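Local coordinates for BH0493 protein (Bacillus halodurans C-125, PDB 2QEE), which binds zinc and is probably a metal-dependent hydrolase of the amidohydrolase superfamily, at residues Lys16-Asn21 with Arg400-Leu405; Glu83-Arg88 with Gly97-Leu102; Ile155-Leu158 with Gln162-Ser165; Pro228-Pro233 with Arg240-Cys245. All blocks are in the same frame, centred on the assembly; numbering follows the deposited sequence. Where two conformers were deposited one is given.

Contact 1 of 4, residues Lys16-Asn21 with Arg400-Leu405; sequences KNAVNN and RDVADL
V402 carries this helix-to-helix contact from helix 395-414: its two methyls meet A18 and V19 on helix 8-21. With CG1 anti to the backbone N (chi1 168°), that methyl lies on the main chain of the partner, 3.7 Å from A18 O and 3.9 Å from V19 CA. The second branch makes the side-chain contact proper, V402 CG2 standing 3.9 Å from V19 CG2, where the two valines cross at about a right angle, and 4.2 Å from A18 CB. All three residues are buried and no hydrogen bond joins the segments, so the tight part is held by van der Waals packing alone. Helix 8-21 turns K16, N17 and N20 to solvent, and these stay well clear of V402. The polar margin of 400-405 is more tightly organised: R400 grips D401 side-on, NE and NH2 both reaching OD1 at 3.2 Å from one face of the carboxylate, with NE 46° above its plane. D401 OD2 is hydrogen-bonded to Y383 and to S89 of the second subunit, while R400 NH1 binds I86 O of that subunit, so this margin faces an interface. Helix 363-388 completes the apolar layer, its L379 touching both V19 and V402, and its K372 hydrogen-bonds to V19 O near the end of helix 8-21.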
# COMPACT_ATOMS: atom_id res chain seq x y z
N LYS C 16 -11.84 16.66 -18.81
CA LYS C 16 -10.56 16.64 -19.55
C LYS C 16 -10.24 18.02 -20.14
O LYS C 16 -9.10 18.50 -20.04
CB LYS C 16 -10.59 15.58 -20.63
CG LYS C 16 -10.51 14.22 -20.08
CD LYS C 16 -10.84 13.21 -21.18
CE LYS C 16 -11.13 11.86 -20.53
NZ LYS C 16 -11.29 10.71 -21.47
N ASN C 17 -11.24 18.68 -20.73
CA ASN C 17 -10.99 20.02 -21.25
C ASN C 17 -10.62 21.02 -20.15
O ASN C 17 -9.67 21.81 -20.36
CB ASN C 17 -12.22 20.54 -22.02
CG ASN C 17 -12.48 19.80 -23.31
OD1 ASN C 17 -13.60 19.88 -23.85
ND2 ASN C 17 -11.47 19.13 -23.87
N ALA C 18 -11.35 21.04 -19.04
CA ALA C 18 -11.06 21.94 -17.94
C ALA C 18 -9.60 21.72 -17.43
O ALA C 18 -8.82 22.70 -17.23
CB ALA C 18 -12.04 21.73 -16.84
N VAL C 19 -9.23 20.44 -17.24
CA VAL C 19 -7.89 20.09 -16.72
C VAL C 19 -6.81 20.52 -17.69
O VAL C 19 -5.83 21.20 -17.31
CB VAL C 19 -7.82 18.58 -16.44
CG1 VAL C 19 -6.40 18.19 -16.11
CG2 VAL C 19 -8.61 18.29 -15.15
N ASN C 20 -7.04 20.24 -18.97
CA ASN C 20 -6.06 20.60 -20.00
C ASN C 20 -5.90 22.09 -20.14
O ASN C 20 -4.79 22.56 -20.29
CB ASN C 20 -6.38 19.94 -21.34
CG ASN C 20 -6.11 18.42 -21.30
OD1 ASN C 20 -5.35 17.95 -20.44
ND2 ASN C 20 -6.71 17.66 -22.22
N ASN C 21 -7.01 22.82 -20.06
CA ASN C 21 -6.99 24.26 -20.22
C ASN C 21 -6.60 25.11 -19.01
O ASN C 21 -6.30 26.32 -19.16
CB ASN C 21 -8.39 24.72 -20.69
CG ASN C 21 -8.69 24.26 -22.08
OD1 ASN C 21 -7.78 24.04 -22.87
ND2 ASN C 21 -9.98 24.09 -22.39
N ARG C 400 -13.83 25.80 -11.51
CA ARG C 400 -13.44 26.34 -10.23
C ARG C 400 -12.58 25.32 -9.43
O ARG C 400 -11.51 25.63 -8.88
CB ARG C 400 -14.71 26.67 -9.44
CG ARG C 400 -14.45 27.05 -8.05
CD ARG C 400 -15.69 26.98 -7.20
NE ARG C 400 -16.16 25.58 -7.11
CZ ARG C 400 -17.37 25.26 -6.68
NH1 ARG C 400 -18.20 26.24 -6.30
NH2 ARG C 400 -17.73 23.98 -6.62
N ASP C 401 -13.07 24.09 -9.33
CA ASP C 401 -12.37 23.06 -8.55
C ASP C 401 -10.99 22.79 -9.19
O ASP C 401 -10.01 22.58 -8.45
CB ASP C 401 -13.16 21.73 -8.56
CG ASP C 401 -14.54 21.80 -7.86
OD1 ASP C 401 -14.80 22.65 -7.01
OD2 ASP C 401 -15.38 20.96 -8.27
N VAL C 402 -10.95 22.72 -10.53
CA VAL C 402 -9.72 22.45 -11.25
C VAL C 402 -8.71 23.59 -11.00
O VAL C 402 -7.53 23.36 -10.76
CB VAL C 402 -9.97 22.17 -12.76
CG1 VAL C 402 -8.66 22.18 -13.56
CG2 VAL C 402 -10.67 20.80 -12.93
N ALA C 403 -9.24 24.82 -10.98
CA ALA C 403 -8.35 25.96 -10.70
C ALA C 403 -7.82 25.87 -9.26
O ALA C 403 -6.64 26.22 -9.02
CB ALA C 403 -9.11 27.28 -10.93
N ASP C 404 -8.63 25.42 -8.30
CA ASP C 404 -8.17 25.24 -6.93
C ASP C 404 -7.02 24.24 -6.90
O ASP C 404 -5.94 24.52 -6.35
CB ASP C 404 -9.32 24.75 -6.04
CG ASP C 404 -10.27 25.88 -5.64
OD1 ASP C 404 -9.86 27.07 -5.69
OD2 ASP C 404 -11.43 25.58 -5.26
N LEU C 405 -7.23 23.10 -7.53
CA LEU C 405 -6.25 22.02 -7.44
C LEU C 405 -4.93 22.39 -8.13
O LEU C 405 -3.88 22.05 -7.60
CB LEU C 405 -6.79 20.74 -8.11
CG LEU C 405 -7.99 20.14 -7.34
CD1 LEU C 405 -8.64 19.11 -8.24
CD2 LEU C 405 -7.49 19.47 -6.00

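Contact 2 of 4, residues Glu83-Arg88 with Gly97-Leu102; sequences ELFIKR and GVLTCL
The F85 ring reaches across to V98 and L99 on helix 93-104 and meets them in two different ways. L99 comes to the ring edge, near the ring plane: its CD2 lies 3.8 Å from F85 CE1 and 4.0 Å from CD1, the two side chains running past one another with opposite headings. V98 approaches at a slant, its CB 3.9 Å from F85 CZ. L99 does not start out aimed at the ring; CG anti to the carbonyl carbon (chi1 -54°) carries its end inward. An alanine in place of F85 would remove the ring, and V98 and L99 would probably be left facing a gap between the two helices. Behind the ring, where helix 73-86 widens into a pi-type turn, R88 folds back on E83. Its NH1 meets E83 OE1 at 2.8 Å, nearly along the C-O axis, and also E83 O at 2.9 Å, in the carbonyl plane on a lone pair. One nitrogen thus ties the charge pair and the backbone together, and K87 NZ adds a long ion pair to E83 OE2. W81 stacks on F85, and W391 of the third subunit packs on both F85 and L99. This is packing of an aromatic ring on aliphatic side chains between two consecutive helices joined by a short loop, an all-helical region of the subunit that also takes part in the trimer interface.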
# COMPACT_ATOMS: atom_id res chain seq x y z
N GLU C 83 20.67 2.00 -24.81
CA GLU C 83 20.45 0.95 -23.81
C GLU C 83 18.99 0.90 -23.35
O GLU C 83 18.50 -0.18 -23.08
CB GLU C 83 21.32 1.20 -22.57
CG GLU C 83 22.87 1.10 -22.88
CD GLU C 83 23.40 -0.34 -22.85
OE1 GLU C 83 22.61 -1.28 -22.66
OE2 GLU C 83 24.64 -0.53 -22.96
N LEU C 84 18.35 2.06 -23.25
CA LEU C 84 16.97 2.09 -22.65
C LEU C 84 15.85 2.28 -23.68
O LEU C 84 14.68 2.09 -23.36
CB LEU C 84 16.88 3.23 -21.66
CG LEU C 84 17.75 3.18 -20.42
CD1 LEU C 84 17.40 4.30 -19.52
CD2 LEU C 84 17.71 1.79 -19.69
N PHE C 85 16.19 2.72 -24.88
CA PHE C 85 15.17 2.89 -25.91
C PHE C 85 15.30 1.91 -27.07
O PHE C 85 14.28 1.50 -27.67
CB PHE C 85 15.16 4.34 -26.45
CG PHE C 85 14.83 5.38 -25.42
CD1 PHE C 85 13.62 6.07 -25.51
CD2 PHE C 85 15.73 5.70 -24.39
CE1 PHE C 85 13.26 7.04 -24.56
CE2 PHE C 85 15.43 6.67 -23.46
CZ PHE C 85 14.17 7.36 -23.55
N ILE C 86 16.54 1.62 -27.49
CA ILE C 86 16.74 0.75 -28.65
C ILE C 86 16.84 -0.74 -28.28
O ILE C 86 16.18 -1.58 -28.88
CB ILE C 86 18.00 1.23 -29.51
CG1 ILE C 86 17.86 2.71 -29.90
CG2 ILE C 86 18.21 0.38 -30.74
CD1 ILE C 86 16.50 3.05 -30.64
N LYS C 87 17.66 -1.09 -27.28
CA LYS C 87 17.91 -2.48 -26.90
C LYS C 87 16.81 -3.05 -25.99
O LYS C 87 16.75 -4.26 -25.83
CB LYS C 87 19.23 -2.57 -26.11
CG LYS C 87 20.49 -2.31 -27.03
CD LYS C 87 21.70 -2.39 -26.10
CE LYS C 87 23.00 -2.34 -26.87
NZ LYS C 87 24.08 -2.86 -25.93
N ARG C 88 16.06 -2.18 -25.30
CA ARG C 88 14.81 -2.57 -24.66
C ARG C 88 13.76 -1.49 -24.95
O ARG C 88 14.11 -0.35 -25.26
CB ARG C 88 14.96 -2.78 -23.13
CG ARG C 88 15.96 -3.83 -22.70
CD ARG C 88 17.37 -3.18 -22.60
NE ARG C 88 18.46 -4.18 -22.61
CZ ARG C 88 19.76 -3.82 -22.58
NH1 ARG C 88 20.07 -2.52 -22.60
NH2 ARG C 88 20.72 -4.75 -22.56
N GLY C 97 8.40 9.50 -20.48
CA GLY C 97 8.42 10.96 -20.38
C GLY C 97 9.27 11.64 -21.46
O GLY C 97 8.83 12.63 -22.05
N VAL C 98 10.48 11.12 -21.72
CA VAL C 98 11.30 11.69 -22.82
C VAL C 98 10.52 11.70 -24.12
O VAL C 98 10.50 12.72 -24.83
CB VAL C 98 12.65 10.94 -22.96
CG1 VAL C 98 13.50 11.46 -24.17
CG2 VAL C 98 13.50 11.09 -21.66
N LEU C 99 9.80 10.62 -24.42
CA LEU C 99 9.03 10.56 -25.67
C LEU C 99 7.89 11.56 -25.65
O LEU C 99 7.63 12.20 -26.69
CB LEU C 99 8.49 9.14 -25.87
CG LEU C 99 9.58 8.05 -25.80
CD1 LEU C 99 8.95 6.70 -26.09
CD2 LEU C 99 10.62 8.38 -26.89
N THR C 100 7.16 11.68 -24.51
CA THR C 100 6.09 12.69 -24.44
C THR C 100 6.61 14.10 -24.76
O THR C 100 5.97 14.86 -25.47
CB THR C 100 5.40 12.61 -23.07
OG1 THR C 100 4.77 11.31 -23.01
CG2 THR C 100 4.33 13.76 -22.87
N CYS C 101 7.80 14.42 -24.26
CA CYS C 101 8.44 15.72 -24.53
C CYS C 101 8.71 15.90 -26.01
O CYS C 101 8.34 16.97 -26.58
CB CYS C 101 9.75 15.82 -23.77
SG CYS C 101 9.54 15.92 -21.97
N LEU C 102 9.37 14.93 -26.64
CA LEU C 102 9.68 15.04 -28.07
C LEU C 102 8.41 15.25 -28.89
O LEU C 102 8.34 16.14 -29.74
CB LEU C 102 10.41 13.77 -28.55
CG LEU C 102 11.79 13.55 -27.93
CD1 LEU C 102 12.21 12.19 -28.35
CD2 LEU C 102 12.76 14.65 -28.54

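Contact 3 of 4, residues Ile155-Leu158 with Gln162-Ser165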
# COMPACT_ATOMS: atom_id res chain seq x y z
N ILE C 155 25.45 34.24 -7.14
CA ILE C 155 25.99 35.36 -7.96
C ILE C 155 24.91 36.25 -8.60
O ILE C 155 24.90 37.50 -8.42
CB ILE C 155 26.96 34.84 -9.05
CG1 ILE C 155 28.23 34.28 -8.37
CG2 ILE C 155 27.37 35.97 -9.97
CD1 ILE C 155 29.36 33.80 -9.32
N SER C 156 23.99 35.60 -9.32
CA SER C 156 22.90 36.31 -9.98
C SER C 156 22.11 37.14 -8.96
O SER C 156 21.76 38.30 -9.22
CB SER C 156 22.00 35.33 -10.73
OG SER C 156 22.73 34.60 -11.71
N TRP C 157 21.83 36.55 -7.80
CA TRP C 157 21.10 37.23 -6.76
C TRP C 157 21.88 38.45 -6.30
O TRP C 157 21.33 39.54 -6.18
CB TRP C 157 20.86 36.32 -5.57
CG TRP C 157 19.79 35.26 -5.92
CD1 TRP C 157 19.99 33.91 -6.10
CD2 TRP C 157 18.39 35.50 -6.15
NE1 TRP C 157 18.78 33.29 -6.42
CE2 TRP C 157 17.79 34.24 -6.45
CE3 TRP C 157 17.58 36.65 -6.12
CZ2 TRP C 157 16.41 34.12 -6.75
CZ3 TRP C 157 16.21 36.53 -6.41
CH2 TRP C 157 15.64 35.25 -6.71
N LEU C 158 23.14 38.22 -6.01
CA LEU C 158 24.01 39.31 -5.53
C LEU C 158 24.23 40.36 -6.61
O LEU C 158 24.43 41.53 -6.27
CB LEU C 158 25.31 38.75 -4.95
CG LEU C 158 25.16 38.01 -3.58
CD1 LEU C 158 26.48 37.44 -3.09
CD2 LEU C 158 24.46 38.81 -2.44
N GLN C 162 16.71 39.63 -11.08
CA GLN C 162 15.42 39.19 -10.61
C GLN C 162 14.91 38.23 -11.65
O GLN C 162 15.11 38.44 -12.86
CB GLN C 162 14.44 40.36 -10.53
CG GLN C 162 14.65 41.26 -9.33
CD GLN C 162 14.74 40.44 -8.07
OE1 GLN C 162 13.76 39.82 -7.63
NE2 GLN C 162 15.93 40.42 -7.46
N PRO C 163 14.15 37.23 -11.20
CA PRO C 163 13.53 36.31 -12.17
C PRO C 163 12.41 37.05 -12.94
O PRO C 163 11.84 38.01 -12.40
CB PRO C 163 12.89 35.25 -11.27
CG PRO C 163 12.61 35.96 -9.96
CD PRO C 163 13.74 36.97 -9.81
N ASP C 164 12.06 36.59 -14.13
CA ASP C 164 10.84 37.15 -14.74
C ASP C 164 9.59 36.74 -13.97
O ASP C 164 9.69 35.91 -13.05
CB ASP C 164 10.76 36.98 -16.24
CG ASP C 164 10.34 35.62 -16.68
OD1 ASP C 164 9.21 35.16 -16.39
OD2 ASP C 164 11.16 35.04 -17.39
N SER C 165 8.46 37.36 -14.31
CA SER C 165 7.27 37.39 -13.47
C SER C 165 6.67 35.98 -13.38
O SER C 165 5.84 35.73 -12.50
CB SER C 165 6.21 38.32 -14.11
OG SER C 165 6.01 37.96 -15.46
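Apolar contact comes first: W157, on the last turn of helix 151-158, lays the far corner of its six-membered ring against P163, with CH2 4.0 Å from P163 CD. The two side chains cross at about a right angle, and the proline carbon approaches the ring at a slant. With CG anti to the carbonyl carbon (chi1 -73°), the indole swings from a CB that does not face the loop until its six-membered ring reaches residues 162 and 163. The second kind of contact is an amide beside an aromatic ring. Q162 leaves its backbone in the other direction, but the bend at chi2 (-50°) curls the chain back and brings NE2 to 4.0 Å from W157 CZ3. Ring and amide planes are 63° apart, and this is van der Waals contact without a hydrogen bond. Q162 is exposed whereas W157 is buried, so the glutamine forms the outer border of the contact. Polar bonds fix the loop from outside: Q162 O accepts from N35 ND2, D164 N donates to S33 OG, and D164 OD1 forms a salt bridge with R166 NE. F36 meets the indole edge-to-face, while M217 of helix 200-217 also packs on it. The contact closes the turn by which helix 151-158 returns to strand 167-168, which runs parallel to 139-143 in the same sheet: it is the return half of a beta-alpha-beta crossover, the repeating connection of the alpha/beta barrel expected for an amidohydrolase.

Contact 4 of 4, residues Pro228-Pro233 with Arg240-Cys245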
# COMPACT_ATOMS: atom_id res chain seq x y z
N PRO C 228 14.52 9.83 6.62
CA PRO C 228 13.46 9.02 7.23
C PRO C 228 13.46 9.09 8.76
O PRO C 228 12.41 8.88 9.39
CB PRO C 228 13.81 7.58 6.80
CG PRO C 228 14.64 7.80 5.50
CD PRO C 228 15.42 9.06 5.72
N THR C 229 14.63 9.39 9.33
CA THR C 229 14.80 9.50 10.77
C THR C 229 14.39 10.87 11.35
O THR C 229 14.52 11.09 12.54
CB THR C 229 16.30 9.25 11.13
OG1 THR C 229 17.13 10.06 10.28
CG2 THR C 229 16.65 7.78 10.87
N PHE C 230 13.92 11.78 10.51
CA PHE C 230 13.55 13.12 10.98
C PHE C 230 12.74 13.09 12.24
O PHE C 230 11.68 12.45 12.30
CB PHE C 230 12.74 13.88 9.92
CG PHE C 230 12.35 15.26 10.36
CD1 PHE C 230 13.33 16.20 10.65
CD2 PHE C 230 11.00 15.61 10.47
CE1 PHE C 230 12.96 17.50 11.07
CE2 PHE C 230 10.66 16.93 10.88
CZ PHE C 230 11.64 17.83 11.18
N SER C 231 13.19 13.85 13.23
CA SER C 231 12.41 13.98 14.44
C SER C 231 12.38 15.44 14.90
O SER C 231 13.27 16.22 14.57
CB SER C 231 12.95 13.08 15.56
OG SER C 231 14.05 13.70 16.17
N PHE C 232 11.30 15.80 15.58
CA PHE C 232 11.18 17.14 16.14
C PHE C 232 10.20 17.11 17.29
O PHE C 232 9.10 16.55 17.16
CB PHE C 232 10.69 18.16 15.09
CG PHE C 232 10.74 19.57 15.58
CD1 PHE C 232 9.68 20.12 16.34
CD2 PHE C 232 11.90 20.32 15.37
CE1 PHE C 232 9.78 21.44 16.86
CE2 PHE C 232 11.99 21.68 15.88
CZ PHE C 232 10.93 22.22 16.62
N PRO C 233 10.55 17.77 18.43
CA PRO C 233 11.79 18.50 18.79
C PRO C 233 13.00 17.57 18.74
O PRO C 233 12.87 16.34 18.84
CB PRO C 233 11.55 18.95 20.24
CG PRO C 233 10.07 18.82 20.48
CD PRO C 233 9.53 17.81 19.48
N ARG C 240 17.53 22.82 16.75
CA ARG C 240 17.69 24.17 17.34
C ARG C 240 17.45 25.30 16.36
O ARG C 240 16.77 26.30 16.71
CB ARG C 240 19.04 24.36 18.04
CG ARG C 240 19.13 23.49 19.27
CD ARG C 240 20.39 23.76 20.10
NE ARG C 240 21.54 23.23 19.40
CZ ARG C 240 22.07 22.02 19.63
NH1 ARG C 240 21.60 21.22 20.58
NH2 ARG C 240 23.08 21.64 18.89
N ILE C 241 17.97 25.14 15.14
CA ILE C 241 17.78 26.14 14.09
C ILE C 241 16.28 26.26 13.74
O ILE C 241 15.74 27.36 13.66
CB ILE C 241 18.60 25.84 12.86
CG1 ILE C 241 20.12 25.95 13.17
CG2 ILE C 241 18.22 26.83 11.72
CD1 ILE C 241 21.05 25.41 12.01
N ILE C 242 15.58 25.11 13.62
CA ILE C 242 14.15 25.17 13.31
C ILE C 242 13.37 25.85 14.43
O ILE C 242 12.59 26.81 14.18
CB ILE C 242 13.55 23.76 13.01
CG1 ILE C 242 14.24 23.18 11.78
CG2 ILE C 242 11.98 23.82 12.91
CD1 ILE C 242 13.78 21.71 11.42
N ARG C 243 13.62 25.43 15.66
CA ARG C 243 12.94 25.96 16.87
C ARG C 243 13.25 27.45 17.08
O ARG C 243 12.34 28.28 17.20
CB ARG C 243 13.34 25.19 18.13
CG ARG C 243 12.58 25.59 19.40
CD ARG C 243 13.27 25.09 20.68
NE ARG C 243 14.69 25.47 20.75
CZ ARG C 243 15.66 24.76 21.36
NH1 ARG C 243 15.39 23.63 21.96
NH2 ARG C 243 16.91 25.20 21.34
N ASP C 244 14.53 27.77 17.10
CA ASP C 244 14.96 29.10 17.54
C ASP C 244 14.98 30.15 16.45
O ASP C 244 14.91 31.35 16.75
CB ASP C 244 16.36 29.06 18.18
CG ASP C 244 16.41 28.30 19.48
OD1 ASP C 244 15.35 28.10 20.13
OD2 ASP C 244 17.55 27.89 19.84
N CYS C 245 15.09 29.74 15.18
CA CYS C 245 15.31 30.68 14.09
C CYS C 245 14.23 30.59 13.03
O CYS C 245 13.59 31.58 12.68
CB CYS C 245 16.70 30.47 13.45
SG CYS C 245 18.09 30.46 14.66
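R243, whose CB touches F232 across the contact, sends NH2 to D244 OD2 at 3.1 Å, almost straight at 178°; the same oxygen also accepts from W198 NE1. The guanidinium grips D244 side-on, because NE bonds OD1 at 2.8 Å from above the carboxylate plane. This polar edge borders an apolar core. The ring of F232, with CG anti to the backbone N (chi1 -172°), points into helix 237-253: its CE2 lies 3.7 Å from I242 CG2 and 3.9 Å from I242 CB. At the ring edge, CE2 comes within 4.1 Å of the R243 backbone N, and CZ within 4.1 Å of R243 CB. I242 spans both aromatics, since its other branch ends in CD1, 4.3 Å from F230 CE1 near the plane of that ring. With an alanine in place of R243 the CB contact with F232 would remain, but D244 would probably lose its charged mate, keeping the bond from W198 to OD2. The R243 guanidinium itself turns away from the loop, its plane 62° from that of the F232 ring, and makes a weak, long ion pair with E235. Through F230 and F232 the segment 228-233, part of the connection from strand 222-226 to helix 237-253, packs on the helix it leads into; L289 of helix 284-292 touches F232, while helix 200-217 packs against D244 and C245.

Overall arrangement
From the N terminus, helix 8-21 opens contact 1, which closes only when the chain reaches helix 395-414, 379 residues on; the other three contacts are nested inside this loop. They follow in series, each closing before the next opens. Contact 2 shuts the short connection between helices 73-86 and 93-104, contact 3 the return from helix 151-158 to strand 167-168, and contact 4 the passage from strand 222-226 into helix 237-253. None cross and none touch. Contact 4 lies on the opposite side of the chain's centre from contacts 1 and 2. Contact 1 thus joins the chain's two terminal helices, whereas the others fasten local turns.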